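Local coordinates for biuret hydrolase (Pseudomonas sp., PDB 6C62), which hydrolyses 1-carboxybiuret to urea-1,3-dicarboxylate and ammonia in the bacterial degradation of atrazine, at residues V216-G228 with A238-Q250. Numbering follows the deposited sequence.
Sequences VEGLALAYDAMQG and ASRIQPSVPVLSQ
Asp224 in the last turn of helix 216-226 and Gln227 just after it, in the amidase fold, grip the backbone of 242-245, part of the loop that leads on to strand 257-260. From CB the Gln227 chain leaves with CG anti to the carbonyl carbon (chi1 -80°) and runs on extended, carrying the amide across to Gln242. There CD faces the backbone N and O of Gln242, and both ends of the amide are used: OE1 accepts from Gln242 N at 2.9 Å in a nearly straight bond (175°), while NE2 donates to Gln242 O, which it meets from well above the carbonyl plane. OE1 also takes a hydrogen from a water that donates to Arg240 O as well. Gln227 NE2 lies over one face of the Tyr223 ring, offset toward its rim, and makes a weak bond to Asp224 OD1; a second water joins Tyr223 OH to Gln242 O. The Asp224 carboxylate spans two successive amides on its syn sides: Ser244 N gives to OD1 and Val245 N to OD2, which fixes its rotation. Nearer the helix start, Val245 CG2 packs 3.8 Å from Ala220 CB and also against Leu221 CD2, and Leu248 CD2 reaches Glu217 CG. Ser244 also touches Leu441 of helix 437-449. Its OG hydrogen-bonds at 2.8 Å to Asp224 OD1 from above the carboxylate plane, 42° out of it.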
loop_
_atom_site.group_PDB
_atom_site.type_symbol
_atom_site.label_atom_id
_atom_site.label_comp_id
_atom_site.label_asym_id
_atom_site.label_seq_id
_atom_site.Cartn_x
_atom_site.Cartn_y
_atom_site.Cartn_z
ATOM N N VAL A 216 11.279 14.569 -30.263
ATOM C CA VAL A 216 10.869 13.254 -29.808
ATOM C C VAL A 216 12.044 12.241 -29.744
ATOM O O VAL A 216 12.065 11.350 -28.875
ATOM C CB VAL A 216 9.599 12.760 -30.585
ATOM C CG1 VAL A 216 9.961 12.335 -31.982
ATOM C CG2 VAL A 216 8.951 11.604 -29.785
ATOM N N GLU A 217 13.046 12.395 -30.613
ATOM C CA GLU A 217 14.266 11.595 -30.555
ATOM C C GLU A 217 14.987 11.833 -29.249
ATOM O O GLU A 217 15.491 10.902 -28.663
ATOM C CB GLU A 217 15.262 11.928 -31.699
ATOM C CG GLU A 217 14.818 11.518 -33.080
ATOM C CD GLU A 217 13.919 12.553 -33.783
ATOM O OE1 GLU A 217 13.440 13.562 -33.172
ATOM O OE2 GLU A 217 13.664 12.356 -35.000
ATOM N N GLY A 218 15.025 13.106 -28.812
ATOM C CA GLY A 218 15.585 13.469 -27.494
ATOM C C GLY A 218 14.940 12.700 -26.365
ATOM O O GLY A 218 15.634 12.193 -25.493
ATOM N N LEU A 219 13.586 12.621 -26.372
ATOM C CA LEU A 219 12.896 11.828 -25.383
ATOM C C LEU A 219 13.341 10.385 -25.416
ATOM O O LEU A 219 13.694 9.808 -24.355
ATOM C CB LEU A 219 11.396 11.893 -25.558
ATOM C CG LEU A 219 10.660 13.179 -25.366
ATOM C CD1 LEU A 219 9.198 12.894 -25.592
ATOM C CD2 LEU A 219 10.895 13.853 -24.024
ATOM N N ALA A 220 13.365 9.790 -26.613
ATOM C CA ALA A 220 13.629 8.346 -26.751
ATOM C C ALA A 220 15.033 7.996 -26.321
ATOM O O ALA A 220 15.242 7.000 -25.611
ATOM C CB ALA A 220 13.353 7.858 -28.178
ATOM N N LEU A 221 15.996 8.831 -26.735
ATOM C CA LEU A 221 17.422 8.588 -26.403
ATOM C C LEU A 221 17.645 8.682 -24.894
ATOM O O LEU A 221 18.354 7.858 -24.343
ATOM C CB LEU A 221 18.378 9.611 -27.087
ATOM C CG LEU A 221 18.524 9.411 -28.596
ATOM C CD1 LEU A 221 18.997 10.681 -29.227
ATOM C CD2 LEU A 221 19.467 8.300 -28.929
ATOM N N ALA A 222 17.022 9.687 -24.251
ATOM C CA ALA A 222 17.233 9.917 -22.815
ATOM C C ALA A 222 16.548 8.807 -22.020
ATOM O O ALA A 222 17.107 8.251 -21.089
ATOM C CB ALA A 222 16.697 11.275 -22.445
ATOM N N TYR A 223 15.316 8.498 -22.421
ATOM C CA TYR A 223 14.554 7.380 -21.841
ATOM C C TYR A 223 15.336 6.066 -21.934
ATOM O O TYR A 223 15.535 5.399 -20.930
ATOM C CB TYR A 223 13.198 7.282 -22.506
ATOM C CG TYR A 223 12.388 6.057 -22.206
ATOM C CD1 TYR A 223 12.103 5.696 -20.911
ATOM C CD2 TYR A 223 11.928 5.239 -23.226
ATOM C CE1 TYR A 223 11.347 4.541 -20.631
ATOM C CE2 TYR A 223 11.121 4.141 -22.987
ATOM C CZ TYR A 223 10.867 3.771 -21.657
ATOM O OH TYR A 223 10.151 2.653 -21.387
ATOM N N ASP A 224 15.843 5.718 -23.101
ATOM C CA ASP A 224 16.681 4.473 -23.209
ATOM C C ASP A 224 17.919 4.454 -22.312
ATOM O O ASP A 224 18.160 3.477 -21.601
ATOM C CB ASP A 224 17.074 4.175 -24.647
ATOM C CG ASP A 224 15.876 3.627 -25.489
ATOM O OD1 ASP A 224 14.663 3.604 -24.982
ATOM O OD2 ASP A 224 16.145 3.277 -26.688
ATOM N N ALA A 225 18.593 5.586 -22.218
ATOM C CA ALA A 225 19.741 5.724 -21.335
ATOM C C ALA A 225 19.423 5.526 -19.848
ATOM O O ALA A 225 20.274 4.995 -19.094
ATOM C CB ALA A 225 20.390 7.100 -21.567
ATOM N N MET A 226 18.222 5.937 -19.450
ATOM C CA MET A 226 17.804 5.936 -18.051
ATOM C C MET A 226 17.132 4.605 -17.550
ATOM O O MET A 226 17.016 4.346 -16.373
ATOM C CB MET A 226 16.836 7.101 -17.869
ATOM C CG MET A 226 17.565 8.412 -17.906
ATOM S SD MET A 226 16.520 9.789 -17.317
ATOM C CE MET A 226 15.341 9.903 -18.641
ATOM N N GLN A 227 16.719 3.792 -18.490
ATOM C CA GLN A 227 15.989 2.553 -18.193
ATOM C C GLN A 227 16.840 1.513 -17.492
ATOM O O GLN A 227 18.046 1.469 -17.703
ATOM C CB GLN A 227 15.502 1.909 -19.473
ATOM C CG GLN A 227 14.235 2.476 -20.090
ATOM C CD GLN A 227 13.722 1.527 -21.166
ATOM O OE1 GLN A 227 13.393 0.405 -20.853
ATOM N NE2 GLN A 227 13.675 1.982 -22.428
ATOM N N GLY A 228 16.208 0.676 -16.671
ATOM C CA GLY A 228 16.896 -0.440 -16.054
ATOM C C GLY A 228 16.400 -0.656 -14.637
ATOM O O GLY A 228 16.100 0.321 -13.927
ATOM N N ALA A 238 10.265 -2.401 -13.173
ATOM C CA ALA A 238 10.666 -2.783 -14.528
ATOM C C ALA A 238 11.819 -3.765 -14.371
ATOM O O ALA A 238 12.810 -3.477 -13.719
ATOM C CB ALA A 238 11.060 -1.577 -15.351
ATOM N N SER A 239 11.686 -4.959 -14.913
ATOM C CA SER A 239 12.742 -5.958 -14.679
ATOM C C SER A 239 13.752 -6.025 -15.816
ATOM O O SER A 239 14.763 -6.649 -15.672
ATOM C CB SER A 239 12.148 -7.308 -14.353
ATOM O OG SER A 239 11.128 -7.593 -15.261
ATOM N N ARG A 240 13.474 -5.392 -16.947
ATOM C CA ARG A 240 14.481 -5.300 -18.005
ATOM C C ARG A 240 14.321 -4.045 -18.846
ATOM O O ARG A 240 13.300 -3.380 -18.789
ATOM C CB ARG A 240 14.408 -6.529 -18.900
ATOM C CG ARG A 240 13.187 -6.543 -19.806
ATOM C CD ARG A 240 13.165 -7.749 -20.770
ATOM N NE ARG A 240 11.887 -7.818 -21.463
ATOM C CZ ARG A 240 10.767 -8.299 -20.915
ATOM N NH1 ARG A 240 10.761 -8.776 -19.691
ATOM N NH2 ARG A 240 9.640 -8.295 -21.605
ATOM N N ILE A 241 15.350 -3.759 -19.636
ATOM C CA ILE A 241 15.346 -2.658 -20.563
ATOM C C ILE A 241 14.547 -3.015 -21.823
ATOM O O ILE A 241 14.713 -4.100 -22.351
ATOM C CB ILE A 241 16.810 -2.311 -20.928
ATOM C CG1 ILE A 241 17.563 -1.885 -19.648
ATOM C CG2 ILE A 241 16.846 -1.255 -21.995
ATOM C CD1 ILE A 241 19.006 -1.481 -19.891
ATOM N N GLN A 242 13.664 -2.118 -22.271
ATOM C CA GLN A 242 12.866 -2.282 -23.489
ATOM C C GLN A 242 13.154 -1.064 -24.383
ATOM O O GLN A 242 12.495 -0.003 -24.251
ATOM C CB GLN A 242 11.369 -2.344 -23.154
ATOM C CG GLN A 242 10.921 -3.550 -22.318
ATOM C CD GLN A 242 9.407 -3.528 -22.075
ATOM O OE1 GLN A 242 8.882 -2.683 -21.335
ATOM N NE2 GLN A 242 8.711 -4.446 -22.697
ATOM N N PRO A 243 14.168 -1.173 -25.256
ATOM C CA PRO A 243 14.605 0.052 -25.978
ATOM C C PRO A 243 13.525 0.626 -26.904
ATOM O O PRO A 243 12.860 -0.095 -27.571
ATOM C CB PRO A 243 15.854 -0.407 -26.756
ATOM C CG PRO A 243 16.326 -1.654 -26.057
ATOM C CD PRO A 243 15.075 -2.325 -25.528
ATOM N N SER A 244 13.342 1.938 -26.886
ATOM C CA SER A 244 12.410 2.617 -27.769
ATOM C C SER A 244 13.059 3.190 -29.038
ATOM O O SER A 244 12.383 3.324 -30.071
ATOM C CB SER A 244 11.747 3.760 -27.005
ATOM O OG SER A 244 12.740 4.761 -26.626
ATOM N N VAL A 245 14.346 3.526 -28.984
ATOM C CA VAL A 245 15.011 4.188 -30.106
ATOM C C VAL A 245 14.959 3.362 -31.407
ATOM O O VAL A 245 14.628 3.923 -32.416
ATOM C CB VAL A 245 16.465 4.609 -29.778
ATOM C CG1 VAL A 245 17.262 5.038 -31.051
ATOM C CG2 VAL A 245 16.441 5.773 -28.772
ATOM N N PRO A 246 15.210 2.035 -31.357
ATOM C CA PRO A 246 15.198 1.250 -32.603
ATOM C C PRO A 246 13.877 1.216 -33.342
ATOM O O PRO A 246 13.864 0.981 -34.542
ATOM C CB PRO A 246 15.566 -0.173 -32.125
ATOM C CG PRO A 246 16.300 0.000 -30.858
ATOM C CD PRO A 246 15.700 1.235 -30.230
ATOM N N VAL A 247 12.763 1.415 -32.645
ATOM C CA VAL A 247 11.459 1.339 -33.310
ATOM C C VAL A 247 10.760 2.688 -33.421
ATOM O O VAL A 247 9.575 2.762 -33.826
ATOM C CB VAL A 247 10.525 0.292 -32.585
ATOM C CG1 VAL A 247 11.168 -1.102 -32.620
ATOM C CG2 VAL A 247 10.217 0.681 -31.120
ATOM N N LEU A 248 11.466 3.770 -33.090
ATOM C CA LEU A 248 10.842 5.091 -33.035
ATOM C C LEU A 248 10.150 5.491 -34.345
ATOM O O LEU A 248 9.102 6.182 -34.344
ATOM C CB LEU A 248 11.901 6.116 -32.659
ATOM C CG LEU A 248 11.431 7.553 -32.502
ATOM C CD1 LEU A 248 10.437 7.648 -31.358
ATOM C CD2 LEU A 248 12.653 8.494 -32.287
ATOM N N SER A 249 10.739 5.044 -35.457
ATOM C CA SER A 249 10.219 5.358 -36.786
ATOM C C SER A 249 9.363 4.264 -37.418
ATOM O O SER A 249 9.046 4.344 -38.574
ATOM C CB SER A 249 11.359 5.778 -37.703
ATOM O OG SER A 249 11.737 7.091 -37.293
ATOM N N GLN A 250 8.929 3.290 -36.631
ATOM C CA GLN A 250 8.095 2.196 -37.142
ATOM C C GLN A 250 6.724 2.669 -37.620
ATOM O O GLN A 250 6.112 1.990 -38.458
ATOM C CB GLN A 250 7.975 1.111 -36.072
ATOM C CG GLN A 250 7.288 -0.200 -36.492
ATOM C CD GLN A 250 7.374 -1.259 -35.391
ATOM O OE1 GLN A 250 8.447 -1.459 -34.815
ATOM N NE2 GLN A 250 6.311 -1.977 -35.148
HETATM O O HOH W 1 9.939 1.103 -23.533
HETATM O O HOH W 2 12.591 -0.793 -18.572
#